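Local coordinates for signal recognition particle subunit SRP68 (Chaetomium thermophilum, PDB 4P3G), which is the RNA-binding domain of a longer subunit that probably binds 7S RNA in the particle targeting secretory and membrane proteins to the endoplasmic reticulum, at residues E19-Y24 / A28-Q33; M88-A93 / S107-R112; T175-S180 / D184-L189; D9-V14 / R143-L148. All blocks are in the same frame, centred on the assembly; numbering follows the deposited sequence.

Interaction 1 (E19-Y24 / A28-Q33); sequences EKALLY and ATYRTQ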
loop_
_atom_site.group_PDB
_atom_site.type_symbol
_atom_site.label_atom_id
_atom_site.label_comp_id
_atom_site.label_asym_id
_atom_site.label_seq_id
_atom_site.Cartn_x
_atom_site.Cartn_y
_atom_site.Cartn_z
ATOM N N GLU A 19 7.153 17.030 -26.920
ATOM C CA GLU A 19 6.504 16.245 -27.955
ATOM C C GLU A 19 6.924 16.722 -29.338
ATOM O O GLU A 19 7.043 15.892 -30.233
ATOM C CB GLU A 19 4.987 16.275 -27.831
ATOM C CG GLU A 19 4.446 15.572 -26.594
ATOM C CD GLU A 19 2.960 15.799 -26.424
ATOM O OE1 GLU A 19 2.393 16.534 -27.258
ATOM O OE2 GLU A 19 2.363 15.249 -25.470
ATOM N N LYS A 20 7.123 18.035 -29.523
ATOM C CA LYS A 20 7.515 18.566 -30.834
ATOM C C LYS A 20 8.854 18.000 -31.276
ATOM O O LYS A 20 8.993 17.480 -32.381
ATOM C CB LYS A 20 7.670 20.090 -30.823
ATOM C CG LYS A 20 8.312 20.564 -32.156
ATOM C CD LYS A 20 8.808 22.000 -32.202
ATOM C CE LYS A 20 7.690 23.002 -32.187
ATOM N NZ LYS A 20 8.250 24.371 -32.146
ATOM N N ALA A 21 9.836 18.112 -30.393
ATOM C CA ALA A 21 11.205 17.751 -30.708
ATOM C C ALA A 21 11.431 16.253 -30.818
ATOM O O ALA A 21 12.312 15.809 -31.553
ATOM C CB ALA A 21 12.124 18.331 -29.701
ATOM N N LEU A 22 10.617 15.478 -30.114
ATOM C CA LEU A 22 10.781 14.026 -30.083
ATOM C C LEU A 22 10.020 13.313 -31.196
ATOM O O LEU A 22 9.926 12.076 -31.210
ATOM C CB LEU A 22 10.332 13.475 -28.748
ATOM C CG LEU A 22 11.453 13.298 -27.735
ATOM C CD1 LEU A 22 12.147 14.610 -27.413
ATOM C CD2 LEU A 22 10.865 12.683 -26.492
ATOM N N LEU A 23 9.410 14.092 -32.081
ATOM C CA LEU A 23 8.605 13.514 -33.134
ATOM C C LEU A 23 9.494 12.928 -34.217
ATOM O O LEU A 23 9.309 11.801 -34.664
ATOM C CB LEU A 23 7.674 14.562 -33.724
ATOM C CG LEU A 23 6.375 13.926 -34.224
ATOM C CD1 LEU A 23 5.218 14.914 -34.065
ATOM C CD2 LEU A 23 6.462 13.330 -35.632
ATOM N N TYR A 24 10.447 13.728 -34.664
ATOM C CA TYR A 24 11.379 13.298 -35.693
ATOM C C TYR A 24 12.798 13.353 -35.139
ATOM O O TYR A 24 13.777 13.227 -35.882
ATOM C CB TYR A 24 11.258 14.197 -36.939
ATOM C CG TYR A 24 9.913 14.156 -37.644
ATOM C CD1 TYR A 24 9.586 13.110 -38.486
ATOM C CD2 TYR A 24 8.980 15.175 -37.475
ATOM C CE1 TYR A 24 8.371 13.063 -39.130
ATOM C CE2 TYR A 24 7.757 15.136 -38.117
ATOM C CZ TYR A 24 7.460 14.071 -38.942
ATOM O OH TYR A 24 6.256 13.994 -39.599
ATOM N N ALA A 28 18.833 15.650 -28.306
ATOM C CA ALA A 28 19.814 16.493 -28.955
ATOM C C ALA A 28 19.060 17.485 -29.831
ATOM O O ALA A 28 19.393 18.664 -29.860
ATOM C CB ALA A 28 20.775 15.678 -29.741
ATOM N N THR A 29 18.000 17.015 -30.487
ATOM C CA THR A 29 17.166 17.860 -31.348
ATOM C C THR A 29 16.465 18.963 -30.583
ATOM O O THR A 29 16.455 20.114 -30.995
ATOM C CB THR A 29 16.038 17.037 -32.006
ATOM O OG1 THR A 29 16.584 15.896 -32.676
ATOM C CG2 THR A 29 15.222 17.886 -32.969
ATOM N N TYR A 30 15.918 18.589 -29.436
ATOM C CA TYR A 30 15.144 19.477 -28.583
ATOM C C TYR A 30 15.983 20.652 -28.176
ATOM O O TYR A 30 15.597 21.811 -28.331
ATOM C CB TYR A 30 14.692 18.698 -27.327
ATOM C CG TYR A 30 13.739 19.430 -26.393
ATOM C CD1 TYR A 30 12.748 20.267 -26.881
ATOM C CD2 TYR A 30 13.813 19.246 -25.026
ATOM C CE1 TYR A 30 11.877 20.911 -26.032
ATOM C CE2 TYR A 30 12.954 19.889 -24.173
ATOM C CZ TYR A 30 11.984 20.720 -24.682
ATOM O OH TYR A 30 11.122 21.356 -23.822
ATOM N N ARG A 31 17.166 20.315 -27.697
ATOM C CA ARG A 31 18.116 21.267 -27.188
ATOM C C ARG A 31 18.465 22.333 -28.225
ATOM O O ARG A 31 18.575 23.522 -27.899
ATOM C CB ARG A 31 19.338 20.494 -26.743
ATOM C CG ARG A 31 20.386 21.303 -26.108
ATOM C CD ARG A 31 21.490 20.365 -25.792
ATOM N NE ARG A 31 22.692 21.053 -25.372
ATOM C CZ ARG A 31 23.872 20.466 -25.353
ATOM N NH1 ARG A 31 23.965 19.202 -25.751
ATOM N NH2 ARG A 31 24.945 21.141 -24.962
ATOM N N THR A 32 18.629 21.902 -29.477
ATOM C CA THR A 32 18.871 22.828 -30.567
ATOM C C THR A 32 17.634 23.701 -30.715
ATOM O O THR A 32 17.726 24.925 -30.683
ATOM C CB THR A 32 19.155 22.101 -31.923
ATOM O OG1 THR A 32 20.439 21.466 -31.892
ATOM C CG2 THR A 32 19.135 23.080 -33.067
ATOM N N GLN A 33 16.474 23.060 -30.836
ATOM C CA GLN A 33 15.225 23.773 -31.055
ATOM C C GLN A 33 15.005 24.806 -29.975
ATOM O O GLN A 33 14.689 25.946 -30.259
ATOM C CB GLN A 33 14.047 22.800 -31.073
ATOM C CG GLN A 33 14.060 21.811 -32.232
ATOM C CD GLN A 33 12.785 20.988 -32.326
ATOM O OE1 GLN A 33 11.908 21.080 -31.462
ATOM N NE2 GLN A 33 12.678 20.178 -33.376
#
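A21 of helix 10-21 sets its one side-chain carbon between Y30 and Q33 of helix 27-44, in the α-helical hairpin that opens this all-helical RNA-binding domain. Here, close to the turn, the backbones come very near: the CA atoms of A21 and Y30 lie 4.8 Å apart.

The tight part is centred on that methyl. A21 CB sits 3.4 Å from Y30 CA and also leans obliquely on the root of the phenol ring, with Y30 CD1 3.5 Å away. With CG anti to the backbone N (chi1 -173°), the ring leaves its own helix crosswise and lies back along helix 10-21, beside S17 and R18, with W84 and A85 of helix 71-93 packed on it too. Its hydroxyl is hydrogen-bonded to the E81 carboxylate, so the buried polar tip is satisfied well beyond A21. Q33 closes the other side of the methyl: it reaches across with an extended chain (chi2 -172°) and lays its amide beside A21, Q33 OE1 coming to 3.3 Å from A21 CB.

Toward solvent the contact loosens. T29 only brushes the other helix, its CG2 lying 3.8 Å from the carbonyl oxygen of A21. No hydrogen bond joins the two segments, and what polar atoms there are meet carbon. The exposed K20 slants past Q33 and offers methylenes rather than its ammonium group, which instead lies near that of K37. What ties this lysine to the centre is its CD atom, 3.3 Å from Q33 OE1.

Interaction 2 (M88-A93 / S107-R112); sequences MAMKAA and SHIVSR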
loop_
_atom_site.group_PDB
_atom_site.type_symbol
_atom_site.label_atom_id
_atom_site.label_comp_id
_atom_site.label_asym_id
_atom_site.label_seq_id
_atom_site.Cartn_x
_atom_site.Cartn_y
_atom_site.Cartn_z
HETATM N N MSE A 88 19.095 15.298 -20.354
HETATM C CA MSE A 88 18.507 14.087 -20.928
HETATM C C MSE A 88 19.318 13.540 -22.078
HETATM O O MSE A 88 19.326 12.333 -22.319
HETATM C CB MSE A 88 17.078 14.327 -21.406
HETATM C CG MSE A 88 16.041 14.469 -20.297
HETATM SE SE MSE A 88 15.966 13.016 -19.002
HETATM C CE MSE A 88 17.107 13.721 -17.572
ATOM N N ALA A 89 19.991 14.441 -22.792
ATOM C CA ALA A 89 20.841 14.063 -23.912
ATOM C C ALA A 89 22.089 13.300 -23.475
ATOM O O ALA A 89 22.461 12.313 -24.109
ATOM C CB ALA A 89 21.229 15.287 -24.705
HETATM N N MSE A 90 22.746 13.747 -22.408
HETATM C CA MSE A 90 23.918 13.024 -21.910
HETATM C C MSE A 90 23.518 11.660 -21.376
HETATM O O MSE A 90 24.169 10.649 -21.637
HETATM C CB MSE A 90 24.630 13.814 -20.824
HETATM C CG MSE A 90 24.981 15.204 -21.264
HETATM SE SE MSE A 90 25.875 16.214 -19.881
HETATM C CE MSE A 90 27.533 15.229 -19.805
ATOM N N LYS A 91 22.430 11.649 -20.623
ATOM C CA LYS A 91 21.884 10.416 -20.077
ATOM C C LYS A 91 21.593 9.432 -21.212
ATOM O O LYS A 91 21.818 8.234 -21.087
ATOM C CB LYS A 91 20.623 10.742 -19.274
ATOM C CG LYS A 91 20.009 9.615 -18.476
ATOM C CD LYS A 91 18.770 10.109 -17.752
ATOM C CE LYS A 91 17.888 8.944 -17.337
ATOM N NZ LYS A 91 18.101 8.444 -15.920
ATOM N N ALA A 92 21.088 9.957 -22.322
ATOM C CA ALA A 92 20.745 9.141 -23.474
ATOM C C ALA A 92 21.984 8.539 -24.110
ATOM O O ALA A 92 21.959 7.397 -24.565
ATOM C CB ALA A 92 19.984 9.957 -24.471
ATOM N N ALA A 93 23.060 9.320 -24.176
ATOM C CA ALA A 93 24.285 8.840 -24.802
ATOM C C ALA A 93 24.798 7.605 -24.057
ATOM O O ALA A 93 25.202 6.606 -24.663
ATOM C CB ALA A 93 25.346 9.943 -24.811
ATOM N N SER A 107 27.503 13.993 -12.396
ATOM C CA SER A 107 27.524 15.264 -11.692
ATOM C C SER A 107 27.042 16.406 -12.579
ATOM O O SER A 107 26.301 17.277 -12.119
ATOM C CB SER A 107 28.921 15.564 -11.180
ATOM O OG SER A 107 28.968 16.884 -10.669
ATOM N N HIS A 108 27.462 16.384 -13.847
ATOM C CA HIS A 108 27.094 17.403 -14.835
ATOM C C HIS A 108 25.604 17.293 -15.196
ATOM O O HIS A 108 24.909 18.292 -15.378
ATOM C CB HIS A 108 27.968 17.267 -16.084
ATOM C CG HIS A 108 27.863 18.417 -17.033
ATOM N ND1 HIS A 108 28.054 18.285 -18.389
ATOM C CD2 HIS A 108 27.593 19.737 -16.826
ATOM C CE1 HIS A 108 27.902 19.459 -18.982
ATOM N NE2 HIS A 108 27.625 20.354 -18.047
ATOM N N ILE A 109 25.132 16.061 -15.319
ATOM C CA ILE A 109 23.722 15.796 -15.557
ATOM C C ILE A 109 22.872 16.333 -14.411
ATOM O O ILE A 109 21.857 16.972 -14.626
ATOM C CB ILE A 109 23.481 14.299 -15.725
ATOM C CG1 ILE A 109 24.050 13.867 -17.073
ATOM C CG2 ILE A 109 22.012 14.001 -15.685
ATOM C CD1 ILE A 109 23.876 12.417 -17.359
ATOM N N VAL A 110 23.311 16.088 -13.189
ATOM C CA VAL A 110 22.595 16.575 -12.033
ATOM C C VAL A 110 22.617 18.101 -11.973
ATOM O O VAL A 110 21.582 18.705 -11.695
ATOM C CB VAL A 110 23.147 15.959 -10.754
ATOM C CG1 VAL A 110 22.632 16.708 -9.543
ATOM C CG2 VAL A 110 22.744 14.485 -10.682
ATOM N N SER A 111 23.768 18.714 -12.287
ATOM C CA SER A 111 23.927 20.187 -12.345
ATOM C C SER A 111 22.904 20.873 -13.219
ATOM O O SER A 111 22.425 21.955 -12.895
ATOM C CB SER A 111 25.286 20.578 -12.898
ATOM O OG SER A 111 26.322 20.253 -12.020
ATOM N N ARG A 112 22.624 20.247 -14.356
ATOM C CA ARG A 112 21.710 20.770 -15.344
ATOM C C ARG A 112 20.325 20.771 -14.789
ATOM O O ARG A 112 19.640 21.793 -14.780
ATOM C CB ARG A 112 21.742 19.938 -16.633
ATOM C CG ARG A 112 22.650 20.457 -17.744
ATOM C CD ARG A 112 23.915 21.080 -17.195
ATOM N NE ARG A 112 23.805 22.535 -17.102
ATOM C CZ ARG A 112 24.603 23.286 -16.353
ATOM N NH1 ARG A 112 25.565 22.716 -15.624
ATOM N NH2 ARG A 112 24.430 24.602 -16.325
#
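An antiparallel pair of α-helices, part of the helical stack of the SRP68 RNA-binding domain, is joined here by M90 of helix 71-93 and I109 and H108 of helix 103-128. The short axes run at 153° and approach to 9.5 Å, a spacing filled here by M90 and I109.

I109 is the buried member. Its straight CG1–CD1 branch (chi2 -180°) reaches over to the opposite backbone, where CD1 lies 3.7 Å from K91 N and near the CB atoms of both M90 and K91. M90 CB also packs on I109 CG1 at 3.8 Å. The end of K91 leads off to a salt bridge with E156; of its side chain, CB is the part that meets I109.

Further out, M90, built as selenomethionine, crosses the H108 side chain at about a right angle. The imidazole also meets the ring of H86, their planes roughly perpendicular. Selenium approaches obliquely, 4.1 Å from the ring centroid and 50° off its normal, an arrangement of the Met-aromatic kind. A bend at chi3 (68°) brings the terminal methyl back to the same corner of the imidazole: M90 SE and M90 CE each lie 3.4 Å from H108 ND1.

Interaction 3 (T175-S180 / D184-L189); sequences TALATS and DIFKEL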
loop_
_atom_site.group_PDB
_atom_site.type_symbol
_atom_site.label_atom_id
_atom_site.label_comp_id
_atom_site.label_asym_id
_atom_site.label_seq_id
_atom_site.Cartn_x
_atom_site.Cartn_y
_atom_site.Cartn_z
ATOM N N THR A 175 -2.598 15.181 -10.384
ATOM C CA THR A 175 -3.760 14.321 -10.365
ATOM C C THR A 175 -5.010 15.161 -10.290
ATOM O O THR A 175 -6.030 14.837 -10.901
ATOM C CB THR A 175 -3.709 13.334 -9.207
ATOM O OG1 THR A 175 -2.665 12.380 -9.455
ATOM C CG2 THR A 175 -5.006 12.617 -9.099
ATOM N N ALA A 176 -4.913 16.271 -9.568
ATOM C CA ALA A 176 -6.043 17.171 -9.487
ATOM C C ALA A 176 -6.271 17.891 -10.818
ATOM O O ALA A 176 -7.403 17.901 -11.324
ATOM C CB ALA A 176 -5.842 18.168 -8.355
ATOM N N LEU A 177 -5.185 18.419 -11.403
ATOM C CA LEU A 177 -5.247 19.174 -12.667
ATOM C C LEU A 177 -5.675 18.299 -13.832
ATOM O O LEU A 177 -6.292 18.769 -14.789
ATOM C CB LEU A 177 -3.889 19.801 -13.007
ATOM C CG LEU A 177 -3.400 20.963 -12.145
ATOM C CD1 LEU A 177 -1.981 21.345 -12.482
ATOM C CD2 LEU A 177 -4.304 22.157 -12.307
ATOM N N ALA A 178 -5.333 17.022 -13.755
ATOM C CA ALA A 178 -5.694 16.101 -14.804
ATOM C C ALA A 178 -7.172 15.957 -14.789
ATOM O O ALA A 178 -7.850 16.179 -15.772
ATOM C CB ALA A 178 -5.042 14.746 -14.578
ATOM N N THR A 179 -7.653 15.654 -13.598
ATOM C CA THR A 179 -9.027 15.280 -13.355
ATOM C C THR A 179 -10.000 16.419 -13.712
ATOM O O THR A 179 -11.124 16.175 -14.152
ATOM C CB THR A 179 -9.156 14.818 -11.899
ATOM O OG1 THR A 179 -8.341 13.653 -11.699
ATOM C CG2 THR A 179 -10.563 14.506 -11.571
ATOM N N SER A 180 -9.560 17.658 -13.521
ATOM C CA SER A 180 -10.326 18.838 -13.931
ATOM C C SER A 180 -10.451 18.936 -15.472
ATOM O O SER A 180 -11.452 19.425 -16.011
ATOM C CB SER A 180 -9.703 20.110 -13.359
ATOM O OG SER A 180 -8.358 20.264 -13.782
ATOM N N ASP A 184 -5.644 14.898 -20.521
ATOM C CA ASP A 184 -5.207 14.051 -21.617
ATOM C C ASP A 184 -3.722 14.332 -21.836
ATOM O O ASP A 184 -3.058 13.650 -22.602
ATOM C CB ASP A 184 -6.051 14.282 -22.871
ATOM C CG ASP A 184 -6.111 13.049 -23.769
ATOM O OD1 ASP A 184 -5.058 12.427 -24.036
ATOM O OD2 ASP A 184 -7.241 12.675 -24.165
ATOM N N ILE A 185 -3.222 15.366 -21.163
ATOM C CA ILE A 185 -1.815 15.716 -21.181
ATOM C C ILE A 185 -1.271 15.444 -19.790
ATOM O O ILE A 185 -0.175 14.924 -19.628
ATOM C CB ILE A 185 -1.609 17.210 -21.516
ATOM C CG1 ILE A 185 -2.347 17.562 -22.811
ATOM C CG2 ILE A 185 -0.138 17.571 -21.615
ATOM C CD1 ILE A 185 -2.153 18.998 -23.295
ATOM N N PHE A 186 -2.068 15.736 -18.766
ATOM C CA PHE A 186 -1.637 15.461 -17.392
ATOM C C PHE A 186 -1.640 13.957 -17.089
ATOM O O PHE A 186 -0.742 13.477 -16.401
ATOM C CB PHE A 186 -2.515 16.208 -16.411
ATOM C CG PHE A 186 -2.465 17.691 -16.575
ATOM C CD1 PHE A 186 -1.402 18.419 -16.080
ATOM C CD2 PHE A 186 -3.495 18.367 -17.227
ATOM C CE1 PHE A 186 -1.367 19.812 -16.234
ATOM C CE2 PHE A 186 -3.468 19.754 -17.386
ATOM C CZ PHE A 186 -2.400 20.474 -16.894
ATOM N N LYS A 187 -2.629 13.208 -17.597
ATOM C CA LYS A 187 -2.600 11.763 -17.390
ATOM C C LYS A 187 -1.369 11.161 -18.066
ATOM O O LYS A 187 -0.679 10.344 -17.449
ATOM C CB LYS A 187 -3.867 11.062 -17.887
ATOM C CG LYS A 187 -5.096 11.362 -17.054
ATOM C CD LYS A 187 -6.281 10.465 -17.407
ATOM C CE LYS A 187 -7.480 10.723 -16.473
ATOM N NZ LYS A 187 -8.684 9.885 -16.804
ATOM N N GLU A 188 -1.020 11.632 -19.269
ATOM C CA GLU A 188 0.154 11.073 -19.933
ATOM C C GLU A 188 1.368 11.393 -19.097
ATOM O O GLU A 188 2.215 10.541 -18.889
ATOM C CB GLU A 188 0.355 11.632 -21.339
ATOM C CG GLU A 188 -0.762 11.316 -22.312
ATOM C CD GLU A 188 -0.595 12.018 -23.654
ATOM O OE1 GLU A 188 0.311 12.877 -23.781
ATOM O OE2 GLU A 188 -1.396 11.729 -24.572
ATOM N N LEU A 189 1.457 12.616 -18.603
ATOM C CA LEU A 189 2.620 12.974 -17.821
ATOM C C LEU A 189 2.694 12.155 -16.506
ATOM O O LEU A 189 3.775 11.688 -16.125
ATOM C CB LEU A 189 2.611 14.467 -17.521
ATOM C CG LEU A 189 3.898 15.001 -16.895
ATOM C CD1 LEU A 189 5.097 14.785 -17.831
ATOM C CD2 LEU A 189 3.770 16.462 -16.528
#
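F186 and L177 both hold CG anti to their own carbonyl carbon; in F186 this chi1 of -61° brings the ring beside L177, and a chi2 of -78° turns its face to L177 CB. That carbon stands almost squarely over the ring, L177 CB lying 4.1 Å from the F186 centroid and 8° off the normal, a face-on CH-pi contact. The two chains then cross obliquely, and L177 CD1 comes down near one side of the ring, 4.1 Å from F186 CE1. Across the ring, F186 CD2 lies 3.7 Å from L177 O. Nearer the backbone, A178 CB meets F186 CB at 3.4 Å, methyl against methylene, where the main chains draw together. K187 borders this patch with its aliphatic part, CG lying 4.2 Å from A178 CB while the rest of the chain extends outward toward solvent.

The contact closes the α-helical hairpin made by helix 160-181 and helix 186-205. T11 and K12 of helix 10-21 pack on F186 as well, and L177 touches P136 of the second subunit, so this corner lies close to a subunit interface. A leucine here has no flat face for L177 CB, and would probably leave T11 and K12 less fully packed.

The hydroxyls of T179 and S180 bond back to their own helix: T175 O accepts from T179 N and, at 2.7 Å, from T179 OG1, and L177 O accepts from S180 OG. No hydrogen bond spans the two segments. Between them the contact is mainly apolar, consistent with the close approach owing much to the small A178 and to the F186 face.

Interaction 4 (D9-V14 / R143-L148); sequences DITKFV and RAYAAL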
loop_
_atom_site.group_PDB
_atom_site.type_symbol
_atom_site.label_atom_id
_atom_site.label_comp_id
_atom_site.label_asym_id
_atom_site.label_seq_id
_atom_site.Cartn_x
_atom_site.Cartn_y
_atom_site.Cartn_z
ATOM N N ASP A 9 -0.536 28.188 -18.869
ATOM C CA ASP A 9 -0.478 26.822 -19.393
ATOM C C ASP A 9 0.959 26.308 -19.441
ATOM O O ASP A 9 1.483 25.962 -20.503
ATOM C CB ASP A 9 -1.113 26.760 -20.774
ATOM C CG ASP A 9 -2.601 26.968 -20.720
ATOM O OD1 ASP A 9 -3.206 26.568 -19.706
ATOM O OD2 ASP A 9 -3.175 27.529 -21.677
ATOM N N ILE A 10 1.601 26.307 -18.284
ATOM C CA ILE A 10 3.010 26.005 -18.182
ATOM C C ILE A 10 3.406 24.589 -18.580
ATOM O O ILE A 10 4.337 24.401 -19.363
ATOM C CB ILE A 10 3.508 26.283 -16.775
ATOM C CG1 ILE A 10 3.422 27.782 -16.490
ATOM C CG2 ILE A 10 4.914 25.760 -16.598
ATOM C CD1 ILE A 10 4.103 28.193 -15.223
ATOM N N THR A 11 2.793 23.585 -17.970
ATOM C CA THR A 11 3.186 22.220 -18.287
ATOM C C THR A 11 2.630 21.838 -19.652
ATOM O O THR A 11 3.214 20.991 -20.333
ATOM C CB THR A 11 2.811 21.214 -17.161
ATOM O OG1 THR A 11 1.396 21.048 -17.069
ATOM C CG2 THR A 11 3.324 21.748 -15.867
ATOM N N LYS A 12 1.494 22.416 -20.043
ATOM C CA LYS A 12 1.018 22.196 -21.411
ATOM C C LYS A 12 2.049 22.730 -22.397
ATOM O O LYS A 12 2.297 22.104 -23.419
ATOM C CB LYS A 12 -0.362 22.790 -21.663
ATOM C CG LYS A 12 -1.413 22.141 -20.795
ATOM C CD LYS A 12 -2.822 22.659 -21.077
ATOM C CE LYS A 12 -3.870 22.023 -20.155
ATOM N NZ LYS A 12 -5.153 22.747 -20.205
ATOM N N PHE A 13 2.632 23.889 -22.109
ATOM C CA PHE A 13 3.698 24.408 -22.958
ATOM C C PHE A 13 4.918 23.469 -22.943
ATOM O O PHE A 13 5.491 23.171 -23.990
ATOM C CB PHE A 13 4.138 25.792 -22.493
ATOM C CG PHE A 13 5.362 26.302 -23.205
ATOM C CD1 PHE A 13 5.262 26.865 -24.468
ATOM C CD2 PHE A 13 6.621 26.195 -22.617
ATOM C CE1 PHE A 13 6.384 27.330 -25.123
ATOM C CE2 PHE A 13 7.755 26.654 -23.270
ATOM C CZ PHE A 13 7.639 27.219 -24.524
ATOM N N VAL A 14 5.330 23.028 -21.759
ATOM C CA VAL A 14 6.490 22.154 -21.640
ATOM C C VAL A 14 6.295 20.813 -22.330
ATOM O O VAL A 14 7.137 20.410 -23.125
ATOM C CB VAL A 14 6.873 21.914 -20.169
ATOM C CG1 VAL A 14 7.829 20.754 -20.040
ATOM C CG2 VAL A 14 7.487 23.167 -19.584
ATOM N N ARG A 143 3.906 25.239 -9.797
ATOM C CA ARG A 143 4.528 24.547 -8.707
ATOM C C ARG A 143 4.714 23.042 -8.950
ATOM O O ARG A 143 5.763 22.493 -8.590
ATOM C CB ARG A 143 3.777 24.721 -7.437
ATOM C CG ARG A 143 4.600 24.090 -6.417
ATOM C CD ARG A 143 3.977 24.531 -5.262
ATOM N NE ARG A 143 4.606 24.204 -4.007
ATOM C CZ ARG A 143 3.967 24.602 -2.914
ATOM N NH1 ARG A 143 2.807 25.251 -3.076
ATOM N NH2 ARG A 143 4.415 24.370 -1.707
ATOM N N ALA A 144 3.727 22.394 -9.576
ATOM C CA ALA A 144 3.865 20.989 -9.966
ATOM C C ALA A 144 5.097 20.842 -10.879
ATOM O O ALA A 144 5.983 20.012 -10.622
ATOM C CB ALA A 144 2.595 20.477 -10.672
ATOM N N TYR A 145 5.177 21.700 -11.893
ATOM C CA TYR A 145 6.297 21.671 -12.825
ATOM C C TYR A 145 7.626 21.832 -12.086
ATOM O O TYR A 145 8.614 21.155 -12.402
ATOM C CB TYR A 145 6.160 22.769 -13.871
ATOM C CG TYR A 145 7.317 22.850 -14.842
ATOM C CD1 TYR A 145 7.623 21.792 -15.700
ATOM C CD2 TYR A 145 8.121 23.980 -14.882
ATOM C CE1 TYR A 145 8.687 21.877 -16.579
ATOM C CE2 TYR A 145 9.181 24.073 -15.751
ATOM C CZ TYR A 145 9.465 23.026 -16.598
ATOM O OH TYR A 145 10.531 23.144 -17.460
ATOM N N ALA A 146 7.661 22.738 -11.117
ATOM C CA ALA A 146 8.876 22.916 -10.347
ATOM C C ALA A 146 9.167 21.648 -9.537
ATOM O O ALA A 146 10.325 21.300 -9.283
ATOM C CB ALA A 146 8.769 24.126 -9.465
ATOM N N ALA A 147 8.110 20.972 -9.085
ATOM C CA ALA A 147 8.297 19.783 -8.268
ATOM C C ALA A 147 8.786 18.673 -9.145
ATOM O O ALA A 147 9.603 17.863 -8.728
ATOM C CB ALA A 147 7.005 19.396 -7.577
ATOM N N LEU A 148 8.331 18.704 -10.392
ATOM C CA LEU A 148 8.661 17.702 -11.395
ATOM C C LEU A 148 10.151 17.747 -11.736
ATOM O O LEU A 148 10.834 16.706 -11.817
ATOM C CB LEU A 148 7.847 17.955 -12.663
ATOM C CG LEU A 148 8.041 17.015 -13.861
ATOM C CD1 LEU A 148 7.325 15.708 -13.590
ATOM C CD2 LEU A 148 7.607 17.623 -15.222
#
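Y145 of helix 136-156 points its side chain at helix 10-21 and meets a different residue at each step outward. Its CB lies 3.6 Å from T11 CG2, the two side chains sliding past each other in opposite directions. With CG anti to the backbone N (chi1 177°), the ring then leaves T11 and runs past I10 and then V14, which lie on the same side of it, I10 near the CD2 edge and V14 further out by CE1 and CZ. The I10 side chain crosses Y145 at about a right angle, CG2 lying 4.2 Å from Y145 CG and 4.0 Å from Y145 CD2. V14 CG2 is 3.5 Å from Y145 CE1 and 3.6 Å from Y145 CZ, with V14 CG1 also close to CE1. I10 CG2, T11 CG2 and V14 CG2 all approach the ring obliquely.

This is helix-on-helix packing in the middle of an all-α domain, the two axes inclined at 49° and 10.1 Å apart at their closest, between segments separated by well over a hundred residues of chain. I10 touches L123 and L127 of helix 103-128 too, and A120 of that helix packs on Y145.

At the tip, Y145 OH still lies 3.7 Å from V14 CG2, but its polar partner is E81 OE2 of helix 71-93, through a hydrogen bond. A phenylalanine here would keep the ring among the methyls but would probably leave E81 OE2 without this buried mate. The other polar group in the contact, T11 OG1, has its own partner: a chi1 of 69° turns it from the tyrosine, and it is hydrogen-bonded to D141 OD1.

Overall arrangement
Interaction 4 is the central contact, about 6 Å from the chain's centre and wholly buried. Interactions 1, 2 and 3 have their centres 14 to 16 Å out, with 2 and 3 on opposite sides; yet 3 is buried too and packs against the second subunit, while 1 and 2 are only partly buried. Interactions 1 and 3 are close hairpin turns built round alanine, whereas 2 and 4 set helices about 10 Å apart with longer side chains between them. Interactions 1 and 4 share helix 10-21, and their tyrosines reach the two oxygens of one glutamate, E81. Interactions 3 and 4 touch directly through F186 and T11. None has a hydrogen bond between its segments.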